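Side-chain contacts in putative endonuclease/exonuclease/phosphatase family protein (Bacteroides thetaiotaomicron, PDB 3MPR), which belongs to the DNase I-like endonuclease/exonuclease/phosphatase family and probably acts as a metal-dependent nuclease: residues T49-L54 with T176-V181; L141-I146 with V152-L157; Q186-F191 with E224-H229; D59-E62 with D68-G71; D45-Q50 with E62-Y67. All coordinates share one frame; numbering follows the deposited sequence.

Contact 1: T49-L54 with T176-V181; sequences TQECFL and TGDFNV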
# COMPACT_ATOMS: atom_id res chain seq x y z
N THR A 49 10.14 -14.92 -2.72
CA THR A 49 10.70 -14.63 -1.40
C THR A 49 12.15 -15.09 -1.34
O THR A 49 12.57 -15.96 -2.10
CB THR A 49 9.92 -15.37 -0.30
OG1 THR A 49 10.08 -16.79 -0.47
CG2 THR A 49 8.44 -14.99 -0.34
N GLN A 50 12.92 -14.52 -0.42
CA GLN A 50 14.27 -15.00 -0.20
C GLN A 50 14.53 -15.22 1.29
O GLN A 50 13.85 -14.62 2.15
CB GLN A 50 15.31 -14.05 -0.81
CG GLN A 50 15.05 -13.72 -2.29
CD GLN A 50 14.05 -12.59 -2.49
OE1 GLN A 50 14.05 -11.60 -1.76
NE2 GLN A 50 13.18 -12.74 -3.50
N GLU A 51 15.48 -16.10 1.58
CA GLU A 51 16.01 -16.35 2.92
C GLU A 51 15.22 -17.27 3.85
O GLU A 51 15.65 -17.52 4.97
CB GLU A 51 16.35 -15.06 3.66
CG GLU A 51 17.51 -14.30 3.04
CD GLU A 51 18.15 -13.29 3.99
OE1 GLU A 51 18.11 -13.49 5.23
OE2 GLU A 51 18.72 -12.30 3.48
N CYS A 52 14.07 -17.77 3.41
CA CYS A 52 13.27 -18.59 4.32
C CYS A 52 13.82 -20.00 4.50
O CYS A 52 14.09 -20.70 3.53
CB CYS A 52 11.84 -18.71 3.80
SG CYS A 52 10.88 -17.20 4.01
N PHE A 53 13.94 -20.43 5.75
CA PHE A 53 14.14 -21.84 6.02
C PHE A 53 12.78 -22.50 5.89
O PHE A 53 11.75 -21.83 5.87
CB PHE A 53 14.73 -22.03 7.42
CG PHE A 53 16.13 -21.54 7.55
CD1 PHE A 53 17.17 -22.19 6.91
CD2 PHE A 53 16.43 -20.45 8.36
CE1 PHE A 53 18.47 -21.74 7.03
CE2 PHE A 53 17.73 -20.00 8.48
CZ PHE A 53 18.75 -20.65 7.82
N LEU A 54 12.74 -23.82 5.80
CA LEU A 54 11.47 -24.50 5.59
C LEU A 54 10.45 -24.16 6.67
O LEU A 54 9.27 -24.01 6.38
CB LEU A 54 11.67 -26.02 5.49
CG LEU A 54 10.41 -26.86 5.31
CD1 LEU A 54 9.66 -26.48 4.04
CD2 LEU A 54 10.74 -28.36 5.32
N THR A 176 12.26 -12.15 -10.12
CA THR A 176 12.36 -11.40 -8.86
C THR A 176 13.58 -11.87 -8.10
O THR A 176 14.17 -12.90 -8.43
CB THR A 176 11.13 -11.64 -7.94
OG1 THR A 176 11.04 -13.04 -7.62
CG2 THR A 176 9.84 -11.21 -8.63
N GLY A 177 13.98 -11.14 -7.06
CA GLY A 177 15.05 -11.66 -6.23
C GLY A 177 15.75 -10.61 -5.41
O GLY A 177 15.47 -9.42 -5.55
N ASP A 178 16.63 -11.07 -4.54
CA ASP A 178 17.58 -10.21 -3.85
C ASP A 178 18.89 -10.36 -4.62
O ASP A 178 19.51 -11.43 -4.63
CB ASP A 178 17.75 -10.68 -2.41
CG ASP A 178 18.78 -9.86 -1.62
OD1 ASP A 178 19.58 -9.13 -2.23
OD2 ASP A 178 18.81 -9.98 -0.38
N PHE A 179 19.30 -9.29 -5.29
CA PHE A 179 20.47 -9.33 -6.16
C PHE A 179 21.74 -8.85 -5.47
O PHE A 179 22.81 -8.82 -6.08
CB PHE A 179 20.19 -8.58 -7.47
CG PHE A 179 19.11 -9.22 -8.29
CD1 PHE A 179 17.77 -9.02 -7.97
CD2 PHE A 179 19.43 -10.06 -9.35
CE1 PHE A 179 16.77 -9.64 -8.72
CE2 PHE A 179 18.44 -10.68 -10.09
CZ PHE A 179 17.11 -10.47 -9.78
N ASN A 180 21.60 -8.52 -4.18
CA ASN A 180 22.71 -8.23 -3.27
C ASN A 180 23.47 -6.94 -3.56
O ASN A 180 23.88 -6.25 -2.63
CB ASN A 180 23.68 -9.42 -3.14
CG ASN A 180 23.58 -10.11 -1.78
OD1 ASN A 180 23.64 -11.34 -1.66
ND2 ASN A 180 23.41 -9.31 -0.73
N VAL A 181 23.64 -6.58 -4.83
CA VAL A 181 24.26 -5.30 -5.17
C VAL A 181 23.32 -4.44 -5.99
O VAL A 181 22.40 -4.94 -6.62
CB VAL A 181 25.56 -5.48 -5.96
CG1 VAL A 181 26.56 -6.32 -5.16
CG2 VAL A 181 25.26 -6.10 -7.33
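The amide of Gln-50 lies with one face over the peptide linking Gly-177 to Asp-178, and the two planes run roughly parallel. CD sits above Asp-178 N at 3.6 Å, and NE2 is above Gly-177 CA at 3.5 Å. This is the centre of the DNase I-like fold, where strands 46-50 and 173-178, one from each of the two large sheets, end side by side. The chain of Gln-50 bends at chi2 (83°), which folds the amide back against the strand of the facing sheet, while NE2 is held by Asn-140 OD1. Gly-177, whose backbone angles by themselves call for glycine, presents bare backbone to that amide. The carboxylate of Asp-178 stands almost perpendicular to the amide, 83° apart, and Gln-50 OE1 comes no nearer to its side chain than CB, at 3.9 Å. Beyond the strand end, Glu-51 belongs to a magnesium site seen in a structure of this protein, although no metal is bound here. Its OE2 faces Asp-178 OD2 at 4.5 Å, and Asn-13 ND2 is hydrogen-bonded to both oxygens, tying the acids together. Arg-15 and the backbone N of Asn-16 hold the other oxygen of Glu-51. The second oxygen of Asp-178 is fixed from its own loop in an Asx turn: OD1 accepts from Asn-180 N at 2.9 Å, the donor lying almost in line with the CG-OD1 bond.

Contact 2: L141-I146 with V152-L157; sequences LHMDHI and VESAFL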
# COMPACT_ATOMS: atom_id res chain seq x y z
N LEU A 141 15.36 -15.61 -7.23
CA LEU A 141 16.70 -16.00 -6.79
C LEU A 141 17.24 -15.07 -5.72
O LEU A 141 16.64 -14.05 -5.38
CB LEU A 141 17.67 -16.06 -7.98
CG LEU A 141 17.89 -14.79 -8.83
CD1 LEU A 141 18.77 -13.76 -8.10
CD2 LEU A 141 18.54 -15.14 -10.15
N HIS A 142 18.40 -15.44 -5.19
CA HIS A 142 19.13 -14.64 -4.23
C HIS A 142 20.60 -14.80 -4.57
O HIS A 142 21.15 -15.89 -4.44
CB HIS A 142 18.85 -15.14 -2.81
CG HIS A 142 19.47 -14.30 -1.73
ND1 HIS A 142 19.21 -14.48 -0.39
CD2 HIS A 142 20.34 -13.26 -1.81
CE1 HIS A 142 19.89 -13.60 0.31
NE2 HIS A 142 20.59 -12.85 -0.52
N MSE A 143 21.22 -13.72 -5.05
CA MSE A 143 22.59 -13.73 -5.55
C MSE A 143 23.64 -13.82 -4.44
O MSE A 143 23.35 -13.54 -3.27
CB MSE A 143 22.84 -12.45 -6.35
CG MSE A 143 22.03 -12.31 -7.63
SE MSE A 143 22.74 -13.55 -8.97
CE MSE A 143 22.46 -12.46 -10.55
N ASP A 144 24.87 -14.19 -4.80
CA ASP A 144 25.94 -14.28 -3.81
C ASP A 144 26.48 -12.87 -3.53
O ASP A 144 26.53 -12.04 -4.43
CB ASP A 144 27.06 -15.19 -4.30
CG ASP A 144 28.06 -15.52 -3.21
OD1 ASP A 144 29.19 -15.00 -3.24
OD2 ASP A 144 27.69 -16.29 -2.31
N HIS A 145 26.89 -12.62 -2.29
CA HIS A 145 27.34 -11.27 -1.93
C HIS A 145 28.82 -11.02 -2.22
O HIS A 145 29.24 -9.88 -2.37
CB HIS A 145 27.03 -10.96 -0.47
CG HIS A 145 27.64 -11.94 0.49
ND1 HIS A 145 27.38 -13.29 0.45
CD2 HIS A 145 28.51 -11.75 1.51
CE1 HIS A 145 28.05 -13.90 1.41
NE2 HIS A 145 28.74 -12.99 2.07
N ILE A 146 29.59 -12.10 -2.32
CA ILE A 146 31.04 -12.01 -2.53
C ILE A 146 31.45 -12.20 -3.99
O ILE A 146 32.29 -11.45 -4.50
CB ILE A 146 31.80 -13.07 -1.71
CG1 ILE A 146 31.56 -12.90 -0.21
CG2 ILE A 146 33.29 -13.04 -2.04
CD1 ILE A 146 31.81 -11.49 0.31
N VAL A 152 27.56 -12.07 -12.36
CA VAL A 152 27.48 -11.81 -13.79
C VAL A 152 27.13 -13.10 -14.55
O VAL A 152 26.21 -13.13 -15.37
CB VAL A 152 28.80 -11.21 -14.33
CG1 VAL A 152 28.72 -11.00 -15.83
CG2 VAL A 152 29.09 -9.88 -13.63
N GLU A 153 27.87 -14.17 -14.26
CA GLU A 153 27.59 -15.45 -14.90
C GLU A 153 26.17 -15.90 -14.60
O GLU A 153 25.47 -16.44 -15.47
CB GLU A 153 28.58 -16.51 -14.42
CG GLU A 153 30.03 -16.21 -14.83
CD GLU A 153 30.30 -16.48 -16.31
OE1 GLU A 153 29.46 -17.10 -17.00
OE2 GLU A 153 31.38 -16.06 -16.80
N SER A 154 25.73 -15.68 -13.37
CA SER A 154 24.37 -16.05 -12.98
C SER A 154 23.34 -15.36 -13.87
O SER A 154 22.37 -15.97 -14.32
CB SER A 154 24.11 -15.72 -11.51
OG SER A 154 24.83 -16.62 -10.67
N ALA A 155 23.56 -14.07 -14.13
CA ALA A 155 22.60 -13.31 -14.92
C ALA A 155 22.41 -13.95 -16.29
O ALA A 155 21.27 -14.09 -16.77
CB ALA A 155 23.05 -11.86 -15.06
N PHE A 156 23.51 -14.38 -16.90
CA PHE A 156 23.41 -14.99 -18.23
C PHE A 156 22.86 -16.42 -18.21
O PHE A 156 22.18 -16.83 -19.14
CB PHE A 156 24.74 -14.88 -18.97
CG PHE A 156 25.08 -13.47 -19.35
CD1 PHE A 156 24.34 -12.81 -20.32
CD2 PHE A 156 26.11 -12.79 -18.71
CE1 PHE A 156 24.63 -11.51 -20.65
CE2 PHE A 156 26.40 -11.48 -19.05
CZ PHE A 156 25.66 -10.84 -20.02
N LEU A 157 23.14 -17.16 -17.15
CA LEU A 157 22.56 -18.49 -16.98
C LEU A 157 21.04 -18.39 -16.84
O LEU A 157 20.29 -19.18 -17.40
CB LEU A 157 23.16 -19.18 -15.76
CG LEU A 157 22.43 -20.42 -15.23
CD1 LEU A 157 22.39 -21.53 -16.28
CD2 LEU A 157 23.09 -20.92 -13.94
O HOH W 1 25.16 -15.53 -7.47
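Selenium makes the closest touch between these segments: SE of Met-143, a selenomethionine, rests 3.6 Å from Ser-154 CB. The methyl beyond it reaches the same carbon, with Met-143 CE 3.8 Å from Ser-154 CB, and CE also comes to 4.1 Å from Ala-155 N. Two bends in the side chain, at chi2 (-73°) and chi3 (-145°), bring SE and CE together against one turn of the helix. Ser-154 thus offers its carbon to the selenium, while its hydroxyl turns back along the helix to Ala-150 O, which accounts for its polar end within the buried contact. A water adds a looser polar tie: it accepts from Asp-144 N at 3.0 Å and gives a weak bond to Ser-154 OG at 3.4 Å. The carboxylate of Asp-144 leads off from the helix. Its OD1 receives Ile-146 N at 3.1 Å, from well above the carboxylate plane, closing an Asx turn, and its OD2 pairs with Arg-120. Phe-191 of helix 186-192 packs against both Met-143 and Ala-155, so the selenoether end is held between two helices. What Met-143 and Ser-154 join is the loop just after strand 135-142 and the first half of helix 148-164, the first connection of the beta-alpha-beta unit that goes on to the parallel neighbouring strand 173-178.

Contact 3: Q186-F191 with E224-H229; sequences QSYDAF and ESRIDH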
# COMPACT_ATOMS: atom_id res chain seq x y z
N GLN A 186 27.71 -4.35 -12.60
CA GLN A 186 27.76 -5.10 -13.85
C GLN A 186 26.65 -6.15 -13.96
O GLN A 186 26.10 -6.33 -15.03
CB GLN A 186 29.13 -5.78 -14.02
CG GLN A 186 29.31 -6.39 -15.39
CD GLN A 186 30.70 -6.95 -15.60
OE1 GLN A 186 31.58 -6.84 -14.74
NE2 GLN A 186 30.92 -7.57 -16.75
N SER A 187 26.33 -6.82 -12.85
CA SER A 187 25.31 -7.87 -12.89
C SER A 187 23.89 -7.32 -13.08
O SER A 187 23.01 -8.02 -13.55
CB SER A 187 25.38 -8.77 -11.66
OG SER A 187 25.25 -8.02 -10.46
N TYR A 188 23.68 -6.05 -12.73
CA TYR A 188 22.42 -5.39 -13.08
C TYR A 188 22.38 -5.16 -14.60
O TYR A 188 21.40 -5.51 -15.29
CB TYR A 188 22.28 -4.06 -12.32
CG TYR A 188 21.08 -3.23 -12.75
CD1 TYR A 188 21.18 -2.34 -13.81
CD2 TYR A 188 19.85 -3.35 -12.10
CE1 TYR A 188 20.10 -1.58 -14.22
CE2 TYR A 188 18.75 -2.60 -12.50
CZ TYR A 188 18.89 -1.71 -13.56
OH TYR A 188 17.83 -0.95 -13.98
N ASP A 189 23.46 -4.59 -15.13
CA ASP A 189 23.57 -4.33 -16.56
C ASP A 189 23.41 -5.62 -17.33
O ASP A 189 22.89 -5.62 -18.45
CB ASP A 189 24.95 -3.74 -16.92
CG ASP A 189 25.23 -2.42 -16.22
OD1 ASP A 189 24.29 -1.77 -15.73
OD2 ASP A 189 26.42 -2.04 -16.17
N ALA A 190 23.86 -6.73 -16.76
CA ALA A 190 23.81 -8.01 -17.47
C ALA A 190 22.38 -8.41 -17.84
O ALA A 190 22.15 -9.01 -18.90
CB ALA A 190 24.51 -9.10 -16.68
N PHE A 191 21.41 -8.04 -17.00
CA PHE A 191 20.01 -8.35 -17.30
C PHE A 191 19.38 -7.44 -18.34
O PHE A 191 18.54 -7.89 -19.14
CB PHE A 191 19.16 -8.35 -16.02
CG PHE A 191 19.48 -9.48 -15.07
CD1 PHE A 191 19.06 -10.77 -15.34
CD2 PHE A 191 20.20 -9.24 -13.91
CE1 PHE A 191 19.35 -11.82 -14.48
CE2 PHE A 191 20.50 -10.29 -13.03
CZ PHE A 191 20.07 -11.57 -13.32
N GLU A 224 19.19 5.39 -2.25
CA GLU A 224 18.69 5.26 -3.61
C GLU A 224 19.14 3.93 -4.23
O GLU A 224 18.83 3.65 -5.39
CB GLU A 224 19.15 6.43 -4.48
CG GLU A 224 18.49 7.76 -4.10
CD GLU A 224 18.86 8.89 -5.05
OE1 GLU A 224 20.02 9.35 -5.00
OE2 GLU A 224 17.99 9.31 -5.85
N SER A 225 19.88 3.13 -3.48
CA SER A 225 20.27 1.80 -3.98
C SER A 225 19.06 0.88 -4.01
O SER A 225 18.30 0.83 -3.05
CB SER A 225 21.35 1.17 -3.09
OG SER A 225 22.60 1.83 -3.25
N ARG A 226 18.88 0.15 -5.10
CA ARG A 226 17.88 -0.90 -5.18
C ARG A 226 18.64 -2.21 -5.37
O ARG A 226 19.43 -2.35 -6.32
CB ARG A 226 16.93 -0.64 -6.36
CG ARG A 226 16.38 0.80 -6.42
CD ARG A 226 15.35 1.00 -7.53
NE ARG A 226 15.82 0.56 -8.83
CZ ARG A 226 16.59 1.29 -9.64
NH1 ARG A 226 16.98 2.50 -9.29
NH2 ARG A 226 16.96 0.79 -10.81
N ILE A 227 18.46 -3.16 -4.45
CA ILE A 227 19.12 -4.45 -4.60
C ILE A 227 18.11 -5.58 -4.80
O ILE A 227 18.47 -6.71 -5.15
CB ILE A 227 20.09 -4.74 -3.43
CG1 ILE A 227 19.33 -4.93 -2.11
CG2 ILE A 227 21.15 -3.64 -3.33
CD1 ILE A 227 20.24 -5.35 -0.96
N ASP A 228 16.83 -5.26 -4.60
CA ASP A 228 15.76 -6.19 -4.89
C ASP A 228 15.07 -5.65 -6.13
O ASP A 228 14.65 -4.50 -6.15
CB ASP A 228 14.78 -6.22 -3.71
CG ASP A 228 15.47 -6.58 -2.41
OD1 ASP A 228 15.81 -5.67 -1.62
OD2 ASP A 228 15.72 -7.79 -2.21
N HIS A 229 14.96 -6.49 -7.17
CA HIS A 229 14.42 -6.03 -8.43
C HIS A 229 13.33 -6.97 -8.91
O HIS A 229 13.27 -8.14 -8.51
CB HIS A 229 15.50 -6.04 -9.53
CG HIS A 229 16.72 -5.24 -9.19
ND1 HIS A 229 16.70 -3.86 -9.07
CD2 HIS A 229 18.00 -5.62 -8.98
CE1 HIS A 229 17.92 -3.43 -8.79
NE2 HIS A 229 18.73 -4.48 -8.73
O HOH W 2 18.87 2.16 -13.24
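Tyr-188 of helix 186-192 reaches across to His-229 and Arg-226, joining an outer helix of the DNase I-like fold to the start of strand 228-232 and the loop before it. The aromatic part is an edge-to-face (T-shaped) pair. The CD2-CE2 edge of Tyr-188 points at a face of the imidazole, with ring centroids 5.2 Å apart and planes at 60°. The nearest atoms are Tyr-188 CD2 and His-229 NE2, 3.7 Å apart, and CE2 of the tyrosine lies 3.9 Å from CE1 of the histidine. Swinging out from the helix with CG anti to the backbone N (chi1 173°), the tyrosine sends its ring straight toward the strand.

The polar part gathers at the far end of that ring. Tyr-188 OH meets the edge of the Arg-226 guanidinium, close to its plane, but at 3.7 Å from NH2 the two are too far apart to be bonded. They share a partner instead: Asp-199 OD2 is hydrogen-bonded to the tyrosine hydroxyl and forms a salt bridge with Arg-226 NH2. A water also spans the pair, weakly on both sides, giving to Tyr-188 OH and accepting from Arg-226 NH2. Arg-226 makes a cation-pi contact with Tyr-201 as well, so its guanidinium is held by both charge and ring.

The imidazole is packed from other directions too, its ring meeting those of Phe-179 and Phe-231. Opposite the face taken by Tyr-188, the carbonyl carbon of Ile-227 lies 4.1 Å above the imidazole plane, toward the rim.

Contact 4: D59-E62 with D68-G71; sequences DMKE and DYIG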
# COMPACT_ATOMS: atom_id res chain seq x y z
N ASP A 59 5.16 -21.53 8.21
CA ASP A 59 4.50 -20.45 8.94
C ASP A 59 3.78 -19.51 7.99
O ASP A 59 2.64 -19.09 8.23
CB ASP A 59 5.53 -19.61 9.71
CG ASP A 59 6.24 -20.39 10.79
OD1 ASP A 59 5.72 -21.46 11.19
OD2 ASP A 59 7.31 -19.93 11.24
N MSE A 60 4.45 -19.16 6.90
CA MSE A 60 3.86 -18.21 5.96
C MSE A 60 2.64 -18.81 5.29
O MSE A 60 1.61 -18.16 5.18
CB MSE A 60 4.89 -17.74 4.92
CG MSE A 60 5.95 -16.81 5.49
SE MSE A 60 5.17 -15.08 6.07
CE MSE A 60 4.24 -14.64 4.42
N LYS A 61 2.74 -20.06 4.84
CA LYS A 61 1.58 -20.70 4.23
C LYS A 61 0.42 -20.78 5.23
O LYS A 61 -0.73 -20.51 4.89
CB LYS A 61 1.95 -22.08 3.68
CG LYS A 61 0.79 -22.80 3.02
CD LYS A 61 1.27 -24.07 2.30
CE LYS A 61 0.10 -24.79 1.66
NZ LYS A 61 0.56 -26.10 1.08
N GLU A 62 0.71 -21.12 6.48
CA GLU A 62 -0.35 -21.15 7.48
C GLU A 62 -1.00 -19.77 7.61
O GLU A 62 -2.21 -19.66 7.75
CB GLU A 62 0.17 -21.64 8.84
CG GLU A 62 -0.85 -21.54 9.97
CD GLU A 62 -0.28 -22.00 11.29
OE1 GLU A 62 0.70 -21.39 11.76
OE2 GLU A 62 -0.80 -22.98 11.86
N ASP A 68 -0.09 -21.24 -2.05
CA ASP A 68 0.88 -22.32 -1.89
C ASP A 68 2.26 -21.78 -2.24
O ASP A 68 2.38 -20.63 -2.67
CB ASP A 68 0.55 -23.50 -2.79
CG ASP A 68 0.94 -24.85 -2.17
OD1 ASP A 68 1.91 -24.90 -1.37
OD2 ASP A 68 0.28 -25.85 -2.50
N TYR A 69 3.29 -22.58 -2.07
CA TYR A 69 4.62 -22.17 -2.52
C TYR A 69 5.33 -23.31 -3.24
O TYR A 69 4.99 -24.48 -3.09
CB TYR A 69 5.47 -21.67 -1.34
CG TYR A 69 5.77 -22.73 -0.29
CD1 TYR A 69 4.97 -22.86 0.85
CD2 TYR A 69 6.83 -23.62 -0.45
CE1 TYR A 69 5.24 -23.83 1.81
CE2 TYR A 69 7.10 -24.59 0.50
CZ TYR A 69 6.31 -24.70 1.62
OH TYR A 69 6.57 -25.66 2.56
N ILE A 70 6.33 -22.94 -4.04
CA ILE A 70 7.21 -23.92 -4.67
C ILE A 70 8.63 -23.47 -4.43
O ILE A 70 8.87 -22.29 -4.14
CB ILE A 70 6.96 -24.01 -6.18
CG1 ILE A 70 7.07 -22.62 -6.82
CG2 ILE A 70 5.57 -24.61 -6.47
CD1 ILE A 70 6.89 -22.64 -8.33
N GLY A 71 9.58 -24.40 -4.53
CA GLY A 71 10.99 -24.06 -4.40
C GLY A 71 11.65 -24.89 -3.32
O GLY A 71 11.09 -25.04 -2.23
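OD1 of Asp-68 is gripped twice. Lys-61 NZ bonds to it at 3.0 Å as part of a salt bridge, and the backbone N of the next residue, Tyr-69, gives it a hydrogen bond at 2.8 Å. The two donors arrive differently. The ammonium comes from above the carboxylate, 56° out of its plane, whereas Tyr-69 N approaches on the anti side and much nearer the plane. The backbone bond probably helps to set the turn of the carboxylate that Lys-61 meets. Asp-68 OD2 is farther off, 3.6 Å from Lys-61 NZ, so the salt bridge is one-sided.

Lys-61 gets there by leaving the helix with CG anti to the backbone N (chi1 -179°) and staying fully extended to its end. Its aliphatic part runs past the ring of Tyr-69 on the way, crossing it at about a right angle. CD lies 4.0 Å from Tyr-69 CE1, and CB is 4.2 Å from the same ring atom. The tyrosine takes the crowded position at chi1, 64°, between N and the carbonyl carbon, which turns its ring toward the helix. There it also packs on Leu-54, Leu-57 and Lys-58, and on the ring of Phe-87 from the adjoining strand. At the protein surface, then, a salt bridge and a ring fasten helix 54-63 to the strand that follows it, 67-70, an outermost strand of its sheet within this chain: a helix laid on the sheet edge, in the layered alpha-beta manner of the DNase I-like fold.

Contact 5: D45-Q50 with E62-Y67; sequences DIFGTQ and EALPGY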
# COMPACT_ATOMS: atom_id res chain seq x y z
N ASP A 45 -0.52 -11.38 -6.09
CA ASP A 45 -1.01 -12.59 -6.75
C ASP A 45 0.04 -13.69 -6.69
O ASP A 45 -0.27 -14.86 -6.49
CB ASP A 45 -1.32 -12.32 -8.22
CG ASP A 45 -2.51 -11.40 -8.41
OD1 ASP A 45 -3.37 -11.32 -7.51
OD2 ASP A 45 -2.57 -10.75 -9.47
N ILE A 46 1.28 -13.29 -6.91
CA ILE A 46 2.40 -14.20 -6.92
C ILE A 46 3.65 -13.43 -6.53
O ILE A 46 3.86 -12.31 -7.00
CB ILE A 46 2.54 -14.88 -8.30
CG1 ILE A 46 3.82 -15.72 -8.37
CG2 ILE A 46 2.50 -13.85 -9.40
CD1 ILE A 46 3.73 -16.79 -9.43
N PHE A 47 4.46 -13.99 -5.66
CA PHE A 47 5.65 -13.27 -5.22
C PHE A 47 6.83 -14.19 -4.92
O PHE A 47 6.63 -15.30 -4.48
CB PHE A 47 5.35 -12.34 -4.03
CG PHE A 47 4.80 -13.04 -2.79
CD1 PHE A 47 3.48 -13.44 -2.72
CD2 PHE A 47 5.60 -13.22 -1.67
CE1 PHE A 47 2.99 -14.04 -1.57
CE2 PHE A 47 5.13 -13.82 -0.53
CZ PHE A 47 3.80 -14.23 -0.47
N GLY A 48 8.03 -13.69 -5.21
CA GLY A 48 9.26 -14.38 -4.89
C GLY A 48 9.70 -13.95 -3.51
O GLY A 48 9.60 -12.77 -3.15
N THR A 49 10.14 -14.92 -2.72
CA THR A 49 10.70 -14.63 -1.40
C THR A 49 12.15 -15.09 -1.34
O THR A 49 12.57 -15.96 -2.10
CB THR A 49 9.92 -15.37 -0.30
OG1 THR A 49 10.08 -16.79 -0.47
CG2 THR A 49 8.44 -14.99 -0.34
N GLN A 50 12.92 -14.52 -0.42
CA GLN A 50 14.27 -15.00 -0.20
C GLN A 50 14.53 -15.22 1.29
O GLN A 50 13.85 -14.62 2.15
CB GLN A 50 15.31 -14.05 -0.81
CG GLN A 50 15.05 -13.72 -2.29
CD GLN A 50 14.05 -12.59 -2.49
OE1 GLN A 50 14.05 -11.60 -1.76
NE2 GLN A 50 13.18 -12.74 -3.50
N GLU A 62 0.71 -21.12 6.48
CA GLU A 62 -0.35 -21.15 7.48
C GLU A 62 -1.00 -19.77 7.61
O GLU A 62 -2.21 -19.66 7.75
CB GLU A 62 0.17 -21.64 8.84
CG GLU A 62 -0.85 -21.54 9.97
CD GLU A 62 -0.28 -22.00 11.29
OE1 GLU A 62 0.70 -21.39 11.76
OE2 GLU A 62 -0.80 -22.98 11.86
N ALA A 63 -0.18 -18.73 7.53
CA ALA A 63 -0.68 -17.36 7.67
C ALA A 63 -1.34 -16.86 6.40
O ALA A 63 -1.93 -15.77 6.40
CB ALA A 63 0.44 -16.41 8.08
N LEU A 64 -1.23 -17.63 5.31
CA LEU A 64 -1.74 -17.19 4.01
C LEU A 64 -2.70 -18.19 3.38
O LEU A 64 -2.36 -18.86 2.41
CB LEU A 64 -0.58 -16.91 3.05
CG LEU A 64 0.28 -15.68 3.36
CD1 LEU A 64 1.46 -15.62 2.39
CD2 LEU A 64 -0.55 -14.40 3.29
N PRO A 65 -3.92 -18.30 3.94
CA PRO A 65 -4.93 -19.19 3.37
C PRO A 65 -5.09 -18.86 1.91
O PRO A 65 -5.20 -17.68 1.57
CB PRO A 65 -6.20 -18.80 4.13
CG PRO A 65 -5.71 -18.27 5.44
CD PRO A 65 -4.41 -17.58 5.13
N GLY A 66 -5.09 -19.88 1.06
CA GLY A 66 -5.27 -19.67 -0.36
C GLY A 66 -3.98 -19.55 -1.15
O GLY A 66 -4.02 -19.47 -2.37
N TYR A 67 -2.84 -19.53 -0.46
CA TYR A 67 -1.54 -19.52 -1.12
C TYR A 67 -0.84 -20.87 -1.02
O TYR A 67 -0.99 -21.57 -0.02
CB TYR A 67 -0.62 -18.46 -0.50
CG TYR A 67 -0.96 -17.03 -0.89
CD1 TYR A 67 -0.25 -16.37 -1.90
CD2 TYR A 67 -1.97 -16.33 -0.23
CE1 TYR A 67 -0.58 -15.04 -2.25
CE2 TYR A 67 -2.29 -15.02 -0.56
CZ TYR A 67 -1.59 -14.38 -1.58
OH TYR A 67 -1.92 -13.08 -1.90
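The chain leaves helix 54-63 through a type II beta turn from Leu-64 to Tyr-67, closed by Tyr-67 N to Leu-64 O at 3.0 Å, and so swings two side chains toward the extended strand 46-50. Gly-66 takes the third position with a positive phi of 95°, as this turn type favours. From the strand, Phe-47 turns one edge of its ring to both, and each meets it near its plane. Phe-47 CZ touches Leu-64 CD1 at 3.9 Å, the two side chains approaching from opposite directions. One atom round the ring, Phe-47 CE1 reaches Tyr-67 CE1 at 3.8 Å. The aromatic planes are 69° apart and the meeting is oblique, with centroids 6.0 Å from each other. Leu-64 CD1 also lies over a face of Tyr-67, 4.3 Å above it and toward the rim, so that one methyl serves both rings. The tyrosine's polar end is satisfied at the base of the strand, where OH bonds to Phe-44 O; Asp-45 O lies 4.3 Å from Tyr-67 CE1 beside it. On the helix side the cluster is closed by helix 28-41, with Val-39 against Phe-47 and Tyr-67, and Gln-40 against Leu-64. Strand 86-89 runs between strands 46-50 and 67-70 in the sheet, and its Phe-87 lies nearly parallel to the ring of Phe-47.

Contact 1 lies where the two large sheets meet, its centre about 7 Å from that of the chain, and carries Glu-51 of the magnesium site; the side chain of Met-143 in contact 2 is about 11 Å from that of Glu-51. Contacts 2 and 3, with centres about 11 Å apart, attach helices 148-164 and 186-192 to the sheet of strand 173-178, and Ala-155 CB touches Phe-191 CZ at 3.5 Å. Contacts 4 and 5, centres about 6 Å apart, fasten the end of helix 54-63 and the turn after it to the other sheet. Contact 5 shares Thr-49 and Gln-50 with contact 1, while the centres of contacts 3 and 5 are about 24 Å apart.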